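Local coordinates for protein nucleoside-diphosphate-sugar pyrophosphorylase (Vibrio cholerae, PDB 4EVW) that probably transfers a nucleotidyl group to a sugar phosphate, forming a nucleoside-diphosphate sugar and releasing pyrophosphate, at residues 51-54 with 59-62; 93-98 with 178-183; 132-137 with 145-150; 185-190 with 201-206. The protein carries 1 engineered substitution. One frame throughout, in Å; residues are numbered along the deposited sequence. Where two conformers were deposited one is given.

Contact 1. Residues 51-54 with 59-62; sequences FIVR and TAVF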
loop_
_atom_site.group_PDB
_atom_site.type_symbol
_atom_site.label_atom_id
_atom_site.label_comp_id
_atom_site.label_asym_id
_atom_site.label_seq_id
_atom_site.Cartn_x
_atom_site.Cartn_y
_atom_site.Cartn_z
ATOM N N PHE A 51 0.995 -1.175 11.212
ATOM C CA PHE A 51 2.310 -1.164 10.589
ATOM C C PHE A 51 2.806 -2.603 10.603
ATOM O O PHE A 51 2.884 -3.227 11.661
ATOM C CB PHE A 51 3.255 -0.259 11.386
ATOM C CG PHE A 51 2.799 1.179 11.449
ATOM C CD1 PHE A 51 2.942 2.017 10.348
ATOM C CD2 PHE A 51 2.206 1.682 12.599
ATOM C CE1 PHE A 51 2.497 3.344 10.392
ATOM C CE2 PHE A 51 1.757 3.007 12.654
ATOM C CZ PHE A 51 1.905 3.836 11.547
ATOM N N ILE A 52 3.123 -3.134 9.428
ATOM C CA ILE A 52 3.595 -4.510 9.337
ATOM C C ILE A 52 5.068 -4.457 8.999
ATOM O O ILE A 52 5.459 -4.099 7.890
ATOM C CB ILE A 52 2.828 -5.295 8.263
ATOM C CG1 ILE A 52 1.321 -5.117 8.481
ATOM C CG2 ILE A 52 3.184 -6.773 8.356
ATOM C CD1 ILE A 52 0.461 -5.652 7.341
ATOM N N VAL A 53 5.881 -4.816 9.980
ATOM C CA VAL A 53 7.317 -4.748 9.831
ATOM C C VAL A 53 7.991 -6.083 9.980
ATOM O O VAL A 53 7.369 -7.096 10.319
ATOM C CB VAL A 53 7.928 -3.842 10.904
ATOM C CG1 VAL A 53 7.253 -2.489 10.891
ATOM C CG2 VAL A 53 7.749 -4.494 12.274
ATOM N N ARG A 54 9.294 -6.059 9.755
ATOM C CA ARG A 54 10.084 -7.256 9.894
ATOM C C ARG A 54 10.981 -7.137 11.110
ATOM O O ARG A 54 11.288 -6.030 11.556
ATOM C CB ARG A 54 10.921 -7.454 8.666
ATOM C CG ARG A 54 11.047 -8.882 8.394
ATOM C CD ARG A 54 11.304 -9.108 6.964
ATOM N NE ARG A 54 12.327 -10.123 6.887
ATOM C CZ ARG A 54 13.584 -9.875 6.558
ATOM N NH1 ARG A 54 13.969 -8.639 6.255
ATOM N NH2 ARG A 54 14.463 -10.862 6.568
ATOM N N THR A 59 13.224 -2.247 13.867
ATOM C CA THR A 59 12.141 -1.509 13.232
ATOM C C THR A 59 10.872 -1.351 14.072
ATOM O O THR A 59 10.257 -0.284 14.055
ATOM C CB THR A 59 11.783 -2.142 11.869
ATOM O OG1 THR A 59 12.938 -2.110 11.021
ATOM C CG2 THR A 59 10.661 -1.370 11.193
ATOM N N ALA A 60 10.475 -2.389 14.806
ATOM C CA ALA A 60 9.272 -2.287 15.628
ATOM C C ALA A 60 9.399 -1.120 16.607
ATOM O O ALA A 60 8.460 -0.341 16.788
ATOM C CB ALA A 60 9.029 -3.593 16.387
ATOM N N VAL A 61 10.565 -1.001 17.238
ATOM C CA VAL A 61 10.804 0.084 18.182
ATOM C C VAL A 61 10.781 1.434 17.462
ATOM O O VAL A 61 10.174 2.392 17.946
ATOM C CB VAL A 61 12.161 -0.101 18.907
ATOM C CG1 VAL A 61 12.540 1.170 19.652
ATOM C CG2 VAL A 61 12.065 -1.274 19.883
ATOM N N PHE A 62 11.434 1.504 16.303
ATOM C CA PHE A 62 11.472 2.733 15.509
ATOM C C PHE A 62 10.051 3.200 15.159
ATOM O O PHE A 62 9.697 4.367 15.362
ATOM C CB PHE A 62 12.279 2.491 14.223
ATOM C CG PHE A 62 12.151 3.590 13.191
ATOM C CD1 PHE A 62 12.979 4.710 13.230
ATOM C CD2 PHE A 62 11.212 3.489 12.168
ATOM C CE1 PHE A 62 12.872 5.711 12.257
ATOM C CE2 PHE A 62 11.095 4.481 11.195
ATOM C CZ PHE A 62 11.927 5.594 11.236
HETATM O O HOH W 1 11.380 -5.205 14.164
#
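The carbonyl oxygen of Arg54 and the backbone N of Ala60 are joined through water 1, which donates to Arg54 O at 2.7 Å and accepts from Ala60 N at 3.0 Å. No direct hydrogen bond links 51-54 to 59-62, so this single water is the polar bridge between the end of the strand and the first turn of the helix. Arg54 O also lies 3.9 Å from Thr59 CB, a van der Waals approach only. The apolar part is made by methyl groups. Val53 points its side chain at the helix, and its CG1 meets Thr59 CG2 at 3.6 Å, the two side chains running alongside each other in opposite senses; the second branch, CG2, reaches Ala60 CB more loosely at 4.4 Å. At Thr59 a first torsion of -60° divides the work of the side chain: the methyl CG2, anti to the backbone N, faces Val53, while OG1 stands beside that N and is hydrogen-bonded to Val56 O and to Tyr23 OH. The hydroxyl thus ties the helix start to the preceding loop and to Tyr23, and the methyl is held against the strand. The nearest CA atoms, those of Val53 and Ala60, are 6.6 Å apart, close enough for short side chains to fill the gap. The contact spans the strand-to-helix connection of the beta-alpha-beta unit formed by strand 49-54, helix 59-70 and strand 75-80: the two strands pair in parallel, strand 2-5 flanks 49-54 on its other edge, and Val53 also packs on Val63 of the helix and Ile77 of the returning strand.

Contact 2. Residues 93-98 with 178-183; sequences LGLEEL and NRKEDY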
loop_
_atom_site.group_PDB
_atom_site.type_symbol
_atom_site.label_atom_id
_atom_site.label_comp_id
_atom_site.label_asym_id
_atom_site.label_seq_id
_atom_site.Cartn_x
_atom_site.Cartn_y
_atom_site.Cartn_z
ATOM N N LEU A 93 -0.494 -11.612 6.325
ATOM C CA LEU A 93 0.173 -12.074 7.541
ATOM C C LEU A 93 0.043 -11.040 8.664
ATOM O O LEU A 93 -0.052 -11.395 9.842
ATOM C CB LEU A 93 1.647 -12.379 7.257
ATOM C CG LEU A 93 1.888 -13.585 6.345
ATOM C CD1 LEU A 93 3.390 -13.802 6.158
ATOM C CD2 LEU A 93 1.246 -14.823 6.958
ATOM N N GLY A 94 0.031 -9.761 8.294
ATOM C CA GLY A 94 -0.121 -8.703 9.282
ATOM C C GLY A 94 -1.509 -8.714 9.905
ATOM O O GLY A 94 -1.664 -8.512 11.112
ATOM N N LEU A 95 -2.530 -8.945 9.085
ATOM C CA LEU A 95 -3.898 -8.994 9.586
ATOM C C LEU A 95 -4.078 -10.223 10.465
ATOM O O LEU A 95 -4.822 -10.197 11.444
ATOM C CB LEU A 95 -4.895 -9.024 8.428
ATOM C CG LEU A 95 -4.979 -7.707 7.652
ATOM C CD1 LEU A 95 -5.806 -7.916 6.401
ATOM C CD2 LEU A 95 -5.599 -6.617 8.541
ATOM N N GLU A 96 -3.394 -11.306 10.114
ATOM C CA GLU A 96 -3.491 -12.512 10.923
ATOM C C GLU A 96 -2.814 -12.264 12.272
ATOM O O GLU A 96 -3.314 -12.693 13.313
ATOM C CB GLU A 96 -2.867 -13.696 10.176
ATOM C CG GLU A 96 -3.769 -14.200 9.048
ATOM C CD GLU A 96 -3.135 -15.295 8.200
ATOM O OE1 GLU A 96 -1.944 -15.610 8.408
ATOM O OE2 GLU A 96 -3.837 -15.834 7.313
ATOM N N GLU A 97 -1.690 -11.553 12.259
ATOM C CA GLU A 97 -0.978 -11.239 13.500
ATOM C C GLU A 97 -1.828 -10.298 14.362
ATOM O O GLU A 97 -1.856 -10.418 15.590
ATOM C CB GLU A 97 0.376 -10.597 13.185
ATOM C CG GLU A 97 1.076 -9.916 14.370
ATOM C CD GLU A 97 1.319 -10.843 15.555
ATOM O OE1 GLU A 97 1.366 -12.079 15.361
ATOM O OE2 GLU A 97 1.478 -10.325 16.683
ATOM N N LEU A 98 -2.520 -9.363 13.721
ATOM C CA LEU A 98 -3.382 -8.447 14.459
ATOM C C LEU A 98 -4.440 -9.256 15.215
ATOM O O LEU A 98 -4.708 -9.000 16.392
ATOM C CB LEU A 98 -4.064 -7.463 13.505
ATOM C CG LEU A 98 -4.945 -6.404 14.166
ATOM C CD1 LEU A 98 -4.101 -5.556 15.119
ATOM C CD2 LEU A 98 -5.578 -5.535 13.096
ATOM N N ASN A 178 -13.343 -1.910 1.084
ATOM C CA ASN A 178 -14.379 -1.560 2.054
ATOM C C ASN A 178 -14.492 -2.566 3.204
ATOM O O ASN A 178 -14.870 -2.198 4.315
ATOM C CB ASN A 178 -15.735 -1.422 1.352
ATOM C CG ASN A 178 -16.794 -0.823 2.254
ATOM O OD1 ASN A 178 -16.574 0.218 2.875
ATOM N ND2 ASN A 178 -17.949 -1.474 2.330
ATOM N N ARG A 179 -14.161 -3.828 2.938
ATOM C CA ARG A 179 -14.226 -4.871 3.966
ATOM C C ARG A 179 -12.961 -5.718 4.014
ATOM O O ARG A 179 -12.511 -6.231 2.992
ATOM C CB ARG A 179 -15.427 -5.793 3.728
ATOM C CG ARG A 179 -16.776 -5.106 3.882
ATOM C CD ARG A 179 -17.928 -6.103 3.808
ATOM N NE ARG A 179 -19.180 -5.505 4.263
ATOM C CZ ARG A 179 -19.806 -5.835 5.390
ATOM N NH1 ARG A 179 -19.301 -6.770 6.185
ATOM N NH2 ARG A 179 -20.932 -5.221 5.728
ATOM N N LYS A 180 -12.397 -5.865 5.210
ATOM C CA LYS A 180 -11.191 -6.665 5.396
ATOM C C LYS A 180 -11.448 -8.069 4.860
ATOM O O LYS A 180 -10.581 -8.666 4.223
ATOM C CB LYS A 180 -10.826 -6.756 6.884
ATOM C CG LYS A 180 -9.581 -7.595 7.165
ATOM C CD LYS A 180 -9.436 -7.965 8.642
ATOM C CE LYS A 180 -10.453 -9.023 9.063
ATOM N NZ LYS A 180 -10.222 -9.472 10.467
ATOM N N GLU A 181 -12.642 -8.595 5.118
ATOM C CA GLU A 181 -12.964 -9.942 4.660
ATOM C C GLU A 181 -12.900 -10.125 3.146
ATOM O O GLU A 181 -12.556 -11.211 2.672
ATOM C CB GLU A 181 -14.331 -10.392 5.197
ATOM C CG GLU A 181 -14.273 -10.866 6.652
ATOM C CD GLU A 181 -13.120 -11.834 6.910
ATOM O OE1 GLU A 181 -13.057 -12.890 6.242
ATOM O OE2 GLU A 181 -12.274 -11.535 7.781
ATOM N N ASP A 182 -13.222 -9.078 2.387
ATOM C CA ASP A 182 -13.153 -9.167 0.928
ATOM C C ASP A 182 -11.693 -9.249 0.496
ATOM O O ASP A 182 -11.352 -9.968 -0.446
ATOM C CB ASP A 182 -13.817 -7.958 0.262
ATOM C CG ASP A 182 -15.324 -7.948 0.438
ATOM O OD1 ASP A 182 -15.917 -9.035 0.603
ATOM O OD2 ASP A 182 -15.917 -6.851 0.399
ATOM N N TYR A 183 -10.829 -8.503 1.176
ATOM C CA TYR A 183 -9.406 -8.556 0.865
ATOM C C TYR A 183 -8.893 -9.972 1.105
ATOM O O TYR A 183 -8.220 -10.552 0.255
ATOM C CB TYR A 183 -8.596 -7.611 1.760
ATOM C CG TYR A 183 -7.110 -7.774 1.535
ATOM C CD1 TYR A 183 -6.456 -7.049 0.538
ATOM C CD2 TYR A 183 -6.372 -8.719 2.257
ATOM C CE1 TYR A 183 -5.107 -7.266 0.255
ATOM C CE2 TYR A 183 -5.025 -8.944 1.979
ATOM C CZ TYR A 183 -4.400 -8.215 0.978
ATOM O OH TYR A 183 -3.081 -8.450 0.671
HETATM O O HOH W 2 -7.053 -8.850 11.520
#
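Leu95 and Lys180 lie alongside each other, and their side chains pass one another running opposite ways. Both methyls of the leucine take part: CD1 of Leu95 meets CG of Lys180 at 3.9 Å, and CD2 of Leu95 comes to 4.1 Å from CD of the same lysine. Contact therefore runs along the aliphatic part of the lysine and leaves its charged end to other partners. The torsions explain this division. CG of Lys180 stands anti to the backbone N (chi1 179°), which sends the chain out toward helix 87-100, and a bend at chi3 (73°) then turns the ammonium group off that line. There Lys180 NZ is hydrogen-bonded to Tyr105 O; it also has a long ion pair with Glu181 OE2, at 4.0 Å, and a weak bond to water 2 at 3.4 Å. The same water donates to Leu95 O at 2.6 Å, so a polar thread runs beside the apolar one. Tyr183, one turn on from Lys180, adds a second surface: its CD2 lies 4.3 Å from Leu95 CD1, the methyl approaching the ring obliquely. The phenol hydroxyl is hydrogen-bonded to Ala88 O in helix 87-100, tying the far end of the ring to the helix that carries Leu95. With the nearest CA atoms, of Leu95 and Lys180, 8.7 Å apart and 121 Å² buried in total, this is a modest side-chain contact between two helices. It joins the start of helix 180-191, with Arg179 at its N-cap position, to a helix of the alpha/beta, Rossmann-like core expected of a nucleotidyltransferase.

Contact 3. Residues 132-137 with 145-150; sequences GYLEVF and SFAKPE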
loop_
_atom_site.group_PDB
_atom_site.type_symbol
_atom_site.label_atom_id
_atom_site.label_comp_id
_atom_site.label_asym_id
_atom_site.label_seq_id
_atom_site.Cartn_x
_atom_site.Cartn_y
_atom_site.Cartn_z
ATOM N N GLY A 132 -14.567 -1.093 -3.072
ATOM C CA GLY A 132 -13.135 -0.860 -3.010
ATOM C C GLY A 132 -12.711 0.056 -4.141
ATOM O O GLY A 132 -13.439 0.226 -5.116
ATOM N N TYR A 133 -11.547 0.672 -4.020
ATOM C CA TYR A 133 -11.087 1.536 -5.092
ATOM C C TYR A 133 -9.579 1.639 -5.109
ATOM O O TYR A 133 -8.914 1.461 -4.086
ATOM C CB TYR A 133 -11.712 2.939 -4.988
ATOM C CG TYR A 133 -10.987 3.891 -4.064
ATOM C CD1 TYR A 133 -11.276 3.939 -2.698
ATOM C CD2 TYR A 133 -9.995 4.735 -4.558
ATOM C CE1 TYR A 133 -10.591 4.819 -1.851
ATOM C CE2 TYR A 133 -9.308 5.606 -3.729
ATOM C CZ TYR A 133 -9.606 5.644 -2.380
ATOM O OH TYR A 133 -8.919 6.520 -1.572
ATOM N N LEU A 134 -9.049 1.913 -6.293
ATOM C CA LEU A 134 -7.618 2.062 -6.491
ATOM C C LEU A 134 -7.370 3.512 -6.831
ATOM O O LEU A 134 -8.024 4.066 -7.712
ATOM C CB LEU A 134 -7.128 1.207 -7.670
ATOM C CG LEU A 134 -7.235 -0.312 -7.572
ATOM C CD1 LEU A 134 -8.579 -0.787 -8.121
ATOM C CD2 LEU A 134 -6.084 -0.933 -8.365
ATOM N N GLU A 135 -6.436 4.133 -6.128
ATOM C CA GLU A 135 -6.097 5.516 -6.416
ATOM C C GLU A 135 -5.149 5.447 -7.603
ATOM O O GLU A 135 -4.212 4.643 -7.609
ATOM C CB GLU A 135 -5.401 6.138 -5.219
ATOM C CG GLU A 135 -5.096 7.607 -5.370
ATOM C CD GLU A 135 -4.396 8.142 -4.148
ATOM O OE1 GLU A 135 -3.210 7.803 -3.952
ATOM O OE2 GLU A 135 -5.040 8.882 -3.372
ATOM N N VAL A 136 -5.388 6.273 -8.613
ATOM C CA VAL A 136 -4.548 6.247 -9.803
ATOM C C VAL A 136 -4.130 7.633 -10.282
ATOM O O VAL A 136 -4.711 8.643 -9.885
ATOM C CB VAL A 136 -5.278 5.532 -10.978
ATOM C CG1 VAL A 136 -5.550 4.073 -10.623
ATOM C CG2 VAL A 136 -6.595 6.252 -11.303
ATOM N N PHE A 137 -3.098 7.671 -11.121
ATOM C CA PHE A 137 -2.638 8.918 -11.712
ATOM C C PHE A 137 -2.311 8.619 -13.171
ATOM O O PHE A 137 -2.168 7.458 -13.564
ATOM C CB PHE A 137 -1.404 9.489 -10.986
ATOM C CG PHE A 137 -0.137 8.724 -11.230
ATOM C CD1 PHE A 137 0.087 7.504 -10.605
ATOM C CD2 PHE A 137 0.835 9.228 -12.086
ATOM C CE1 PHE A 137 1.260 6.798 -10.825
ATOM C CE2 PHE A 137 2.014 8.528 -12.315
ATOM C CZ PHE A 137 2.227 7.310 -11.683
ATOM N N SER A 145 1.359 -0.704 -11.822
ATOM C CA SER A 145 0.232 -1.618 -11.800
ATOM C C SER A 145 -0.825 -0.720 -12.427
ATOM O O SER A 145 -0.894 0.470 -12.122
ATOM C CB SER A 145 -0.162 -2.033 -10.377
ATOM O OG SER A 145 0.346 -1.143 -9.404
ATOM N N PHE A 146 -1.619 -1.286 -13.323
ATOM C CA PHE A 146 -2.629 -0.525 -14.045
ATOM C C PHE A 146 -4.057 -0.914 -13.715
ATOM O O PHE A 146 -4.329 -2.055 -13.355
ATOM C CB PHE A 146 -2.430 -0.719 -15.548
ATOM C CG PHE A 146 -1.095 -0.265 -16.048
ATOM C CD1 PHE A 146 0.021 -1.096 -15.981
ATOM C CD2 PHE A 146 -0.951 1.009 -16.580
ATOM C CE1 PHE A 146 1.266 -0.655 -16.442
ATOM C CE2 PHE A 146 0.283 1.457 -17.040
ATOM C CZ PHE A 146 1.393 0.625 -16.972
ATOM N N ALA A 147 -4.970 0.043 -13.845
ATOM C CA ALA A 147 -6.387 -0.218 -13.629
ATOM C C ALA A 147 -7.058 0.158 -14.951
ATOM O O ALA A 147 -6.814 1.241 -15.490
ATOM C CB ALA A 147 -6.933 0.636 -12.490
ATOM N N LYS A 148 -7.876 -0.745 -15.479
ATOM C CA LYS A 148 -8.561 -0.509 -16.746
ATOM C C LYS A 148 -9.989 -0.020 -16.514
ATOM O O LYS A 148 -10.776 -0.666 -15.824
ATOM C CB LYS A 148 -8.575 -1.795 -17.577
ATOM C CG LYS A 148 -9.196 -1.652 -18.962
ATOM C CD LYS A 148 -9.157 -2.982 -19.710
ATOM C CE LYS A 148 -9.796 -2.883 -21.091
ATOM N NZ LYS A 148 -9.963 -4.228 -21.718
ATOM N N PRO A 149 -10.340 1.139 -17.089
ATOM C CA PRO A 149 -11.682 1.710 -16.937
ATOM C C PRO A 149 -12.723 1.035 -17.830
ATOM O O PRO A 149 -12.380 0.435 -18.851
ATOM C CB PRO A 149 -11.467 3.176 -17.299
ATOM C CG PRO A 149 -10.437 3.088 -18.383
ATOM C CD PRO A 149 -9.462 2.041 -17.858
ATOM N N GLU A 150 -13.990 1.132 -17.431
ATOM C CA GLU A 150 -15.094 0.550 -18.189
ATOM C C GLU A 150 -15.355 1.442 -19.408
ATOM O O GLU A 150 -15.341 0.970 -20.541
ATOM C CB GLU A 150 -16.341 0.467 -17.306
ATOM C CG GLU A 150 -17.433 -0.445 -17.829
ATOM C CD GLU A 150 -18.612 -0.522 -16.879
ATOM O OE1 GLU A 150 -19.134 -1.638 -16.667
ATOM O OE2 GLU A 150 -19.019 0.533 -16.348
#
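Ala147 carries most of this contact, with 47 Å² of its surface buried by strand 132-137. Its methyl group points at that strand and meets two side chains that also point toward it. The closer is Val136, whose CG1 lies 4.1 Å from Ala147 CB; the other is Leu134, whose CD2 reaches the same carbon at 4.5 Å. Val136 and Leu134 are two residues apart on an extended strand, which puts both on one face, and the single methyl of Ala147 meets a branch of each. In Val136 the first torsion (-63°) sets CG1 anti to the carbonyl carbon, the branch used here. No hydrogen bond crosses between the segments. Their nearest CA atoms, of Leu134 and Ala147, are 7.6 Å apart, so the evidence is for apolar layering of one strand over another, with 92 Å² buried in all. The polar backbone of Ala147 looks to another partner, its O accepting from the Ser167 hydroxyl. Strand 132-138 belongs to the large mixed sheet, paired with 169-172, 174-177 and 219-223, whereas 146-149 pairs antiparallel with 157-161; this small two-stranded sheet thus packs onto the larger one, Leu134 touching Thr160, Pro149 touching Tyr221 and Phe146 touching Cys170.

Contact 4. Residues 185-190 with 201-206; sequences EAYREY and GELYIA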
loop_
_atom_site.group_PDB
_atom_site.type_symbol
_atom_site.label_atom_id
_atom_site.label_comp_id
_atom_site.label_asym_id
_atom_site.label_seq_id
_atom_site.Cartn_x
_atom_site.Cartn_y
_atom_site.Cartn_z
ATOM N N GLU A 185 -10.509 -12.797 1.263
ATOM C CA GLU A 185 -11.102 -13.772 0.354
ATOM C C GLU A 185 -10.436 -13.680 -1.023
ATOM O O GLU A 185 -10.154 -14.698 -1.651
ATOM C CB GLU A 185 -12.602 -13.526 0.227
ATOM C CG GLU A 185 -13.316 -14.533 -0.648
ATOM C CD GLU A 185 -13.252 -15.950 -0.102
ATOM O OE1 GLU A 185 -12.904 -16.133 1.086
ATOM O OE2 GLU A 185 -13.560 -16.886 -0.872
ATOM N N ALA A 186 -10.171 -12.463 -1.493
ATOM C CA ALA A 186 -9.511 -12.298 -2.786
ATOM C C ALA A 186 -8.109 -12.901 -2.716
ATOM O O ALA A 186 -7.642 -13.537 -3.667
ATOM C CB ALA A 186 -9.428 -10.831 -3.152
ATOM N N TYR A 187 -7.440 -12.696 -1.587
ATOM C CA TYR A 187 -6.101 -13.234 -1.385
ATOM C C TYR A 187 -6.127 -14.753 -1.440
ATOM O O TYR A 187 -5.298 -15.378 -2.099
ATOM C CB TYR A 187 -5.543 -12.819 -0.027
ATOM C CG TYR A 187 -4.134 -13.320 0.184
ATOM C CD1 TYR A 187 -3.044 -12.625 -0.339
ATOM C CD2 TYR A 187 -3.891 -14.497 0.891
ATOM C CE1 TYR A 187 -1.741 -13.089 -0.163
ATOM C CE2 TYR A 187 -2.594 -14.974 1.072
ATOM C CZ TYR A 187 -1.525 -14.261 0.548
ATOM O OH TYR A 187 -0.239 -14.711 0.744
ATOM N N ARG A 188 -7.073 -15.335 -0.757
ATOM C CA ARG A 188 -7.194 -16.794 -0.708
ATOM C C ARG A 188 -7.419 -17.331 -2.088
ATOM O O ARG A 188 -6.802 -18.255 -2.469
ATOM C CB ARG A 188 -8.361 -17.216 0.167
ATOM C CG ARG A 188 -8.055 -17.107 1.623
ATOM C CD ARG A 188 -9.085 -17.875 2.403
ATOM N NE ARG A 188 -10.320 -17.115 2.540
ATOM C CZ ARG A 188 -10.532 -16.219 3.497
ATOM N NH1 ARG A 188 -9.591 -15.978 4.402
ATOM N NH2 ARG A 188 -11.683 -15.566 3.547
ATOM N N GLU A 189 -8.293 -16.736 -2.849
ATOM C CA GLU A 189 -8.562 -17.178 -4.206
ATOM C C GLU A 189 -7.314 -17.024 -5.067
ATOM O O GLU A 189 -6.947 -17.928 -5.818
ATOM C CB GLU A 189 -9.707 -16.364 -4.796
ATOM C CG GLU A 189 -11.055 -16.670 -4.171
ATOM C CD GLU A 189 -11.598 -18.024 -4.599
ATOM O OE1 GLU A 189 -11.065 -18.606 -5.569
ATOM O OE2 GLU A 189 -12.570 -18.500 -3.974
ATOM N N TYR A 190 -6.655 -15.880 -4.946
ATOM C CA TYR A 190 -5.459 -15.613 -5.727
ATOM C C TYR A 190 -4.343 -16.630 -5.510
ATOM O O TYR A 190 -3.745 -17.098 -6.477
ATOM C CB TYR A 190 -4.941 -14.207 -5.428
ATOM C CG TYR A 190 -3.889 -13.732 -6.397
ATOM C CD1 TYR A 190 -2.546 -13.686 -6.033
ATOM C CD2 TYR A 190 -4.240 -13.325 -7.684
ATOM C CE1 TYR A 190 -1.569 -13.244 -6.931
ATOM C CE2 TYR A 190 -3.274 -12.885 -8.590
ATOM C CZ TYR A 190 -1.943 -12.846 -8.207
ATOM O OH TYR A 190 -0.987 -12.412 -9.098
ATOM N N GLY A 201 6.175 -15.475 -9.017
ATOM C CA GLY A 201 5.919 -15.925 -7.664
ATOM C C GLY A 201 5.568 -14.800 -6.707
ATOM O O GLY A 201 5.010 -15.051 -5.641
ATOM N N GLU A 202 5.891 -13.563 -7.074
ATOM C CA GLU A 202 5.597 -12.424 -6.206
ATOM C C GLU A 202 4.096 -12.209 -6.065
ATOM O O GLU A 202 3.336 -12.418 -7.007
ATOM C CB GLU A 202 6.236 -11.138 -6.744
ATOM C CG GLU A 202 7.755 -11.082 -6.634
ATOM C CD GLU A 202 8.459 -11.840 -7.745
ATOM O OE1 GLU A 202 7.781 -12.279 -8.698
ATOM O OE2 GLU A 202 9.696 -11.987 -7.670
ATOM N N LEU A 203 3.680 -11.775 -4.882
ATOM C CA LEU A 203 2.267 -11.549 -4.612
ATOM C C LEU A 203 1.990 -10.066 -4.381
ATOM O O LEU A 203 2.241 -9.530 -3.300
ATOM C CB LEU A 203 1.843 -12.373 -3.395
ATOM C CG LEU A 203 2.054 -13.882 -3.536
ATOM C CD1 LEU A 203 1.640 -14.587 -2.247
ATOM C CD2 LEU A 203 1.234 -14.398 -4.710
ATOM N N TYR A 204 1.474 -9.418 -5.418
ATOM C CA TYR A 204 1.162 -7.992 -5.382
ATOM C C TYR A 204 -0.309 -7.742 -5.071
ATOM O O TYR A 204 -1.149 -8.618 -5.266
ATOM C CB TYR A 204 1.521 -7.368 -6.727
ATOM C CG TYR A 204 2.977 -7.538 -7.088
ATOM C CD1 TYR A 204 3.983 -7.046 -6.253
ATOM C CD2 TYR A 204 3.355 -8.188 -8.261
ATOM C CE1 TYR A 204 5.328 -7.198 -6.579
ATOM C CE2 TYR A 204 4.699 -8.345 -8.596
ATOM C CZ TYR A 204 5.678 -7.845 -7.750
ATOM O OH TYR A 204 7.007 -7.988 -8.077
ATOM N N ILE A 205 -0.618 -6.532 -4.610
ATOM C CA ILE A 205 -1.989 -6.182 -4.249
ATOM C C ILE A 205 -2.940 -5.929 -5.422
ATOM O O ILE A 205 -4.064 -6.426 -5.426
ATOM C CB ILE A 205 -2.027 -4.912 -3.359
ATOM C CG1 ILE A 205 -1.148 -5.099 -2.116
ATOM C CG2 ILE A 205 -3.487 -4.601 -2.967
ATOM C CD1 ILE A 205 -1.829 -5.773 -0.955
ATOM N N ALA A 206 -2.501 -5.150 -6.408
ATOM C CA ALA A 206 -3.362 -4.808 -7.539
ATOM C C ALA A 206 -4.102 -5.985 -8.183
ATOM O O ALA A 206 -5.299 -5.899 -8.447
ATOM C CB ALA A 206 -2.562 -4.029 -8.596
HETATM O O HOH W 3 1.198 -10.876 -8.040
HETATM O O HOH W 4 1.548 -14.313 -9.019
#
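Leu203 sets its two methyls against two tyrosines of helix 180-191. CD2 of Leu203 sits at the edge of the Tyr190 ring, near the ring plane, 3.8 Å from CE1 of Tyr190; CD1 of Leu203 lies 3.5 Å from the hydroxyl oxygen of Tyr187, whose side chain crosses that of the leucine at about a right angle. With chi1 at -59°, Leu203 CG stands anti to the carbonyl carbon, and the fork of the side chain opens toward the helix. Tyr187 and Tyr190 are three residues apart, so both come off one side of the helix; each has its ring anti to the backbone N. That extends the Tyr190 ring toward 201-206 (chi1 -168°), whereas the Tyr187 ring brings its hydroxyl end to Leu203. Beyond the methyl, Tyr190 OH enters a water network. Water 3, 2.9 Å from Tyr190 OH, donates to Glu202 O at 2.8 Å and accepts from Tyr204 N at 3.0 Å; water 4 makes longer links from Tyr190 OH to Glu202 O. The loop backbone on both sides of Leu203 is thus tied to one phenol, while backbone hydrogen bonds with Arg85 and Ala88 also anchor Leu203. The Tyr190 ring also makes a cation-pi contact with Arg193. Chemically, the contact combines an apolar grip by Leu203 with solvent-mediated hydrogen bonding: since no direct hydrogen bond crosses it, between 185-190 and 201-206 the polar links run through bound water.

In the fold
Along the chain contact 1 comes first; contact 3 is nested within the long loop closed by contact 2, and contact 4 follows. Contacts 1 and 3 both reach the large mixed sheet but lie on opposite sides of the chain's centre, their centres 29 Å apart. Contacts 2 and 4 share helix 180-191, with centres 12 Å apart, and meet where Tyr183 OH packs on Ile205 CD1 at 3.4 Å. Ile52 CD1 touches Gly94 CA at 3.7 Å, linking contact 1 to contact 2, while Ser145 CB meets Ala206 CB at 3.6 Å, linking 3 to 4. Direct packing therefore runs in sequence through contacts 1, 2, 4 and 3, connecting the parallel-stranded beta-alpha-beta region with the small two-stranded sheet.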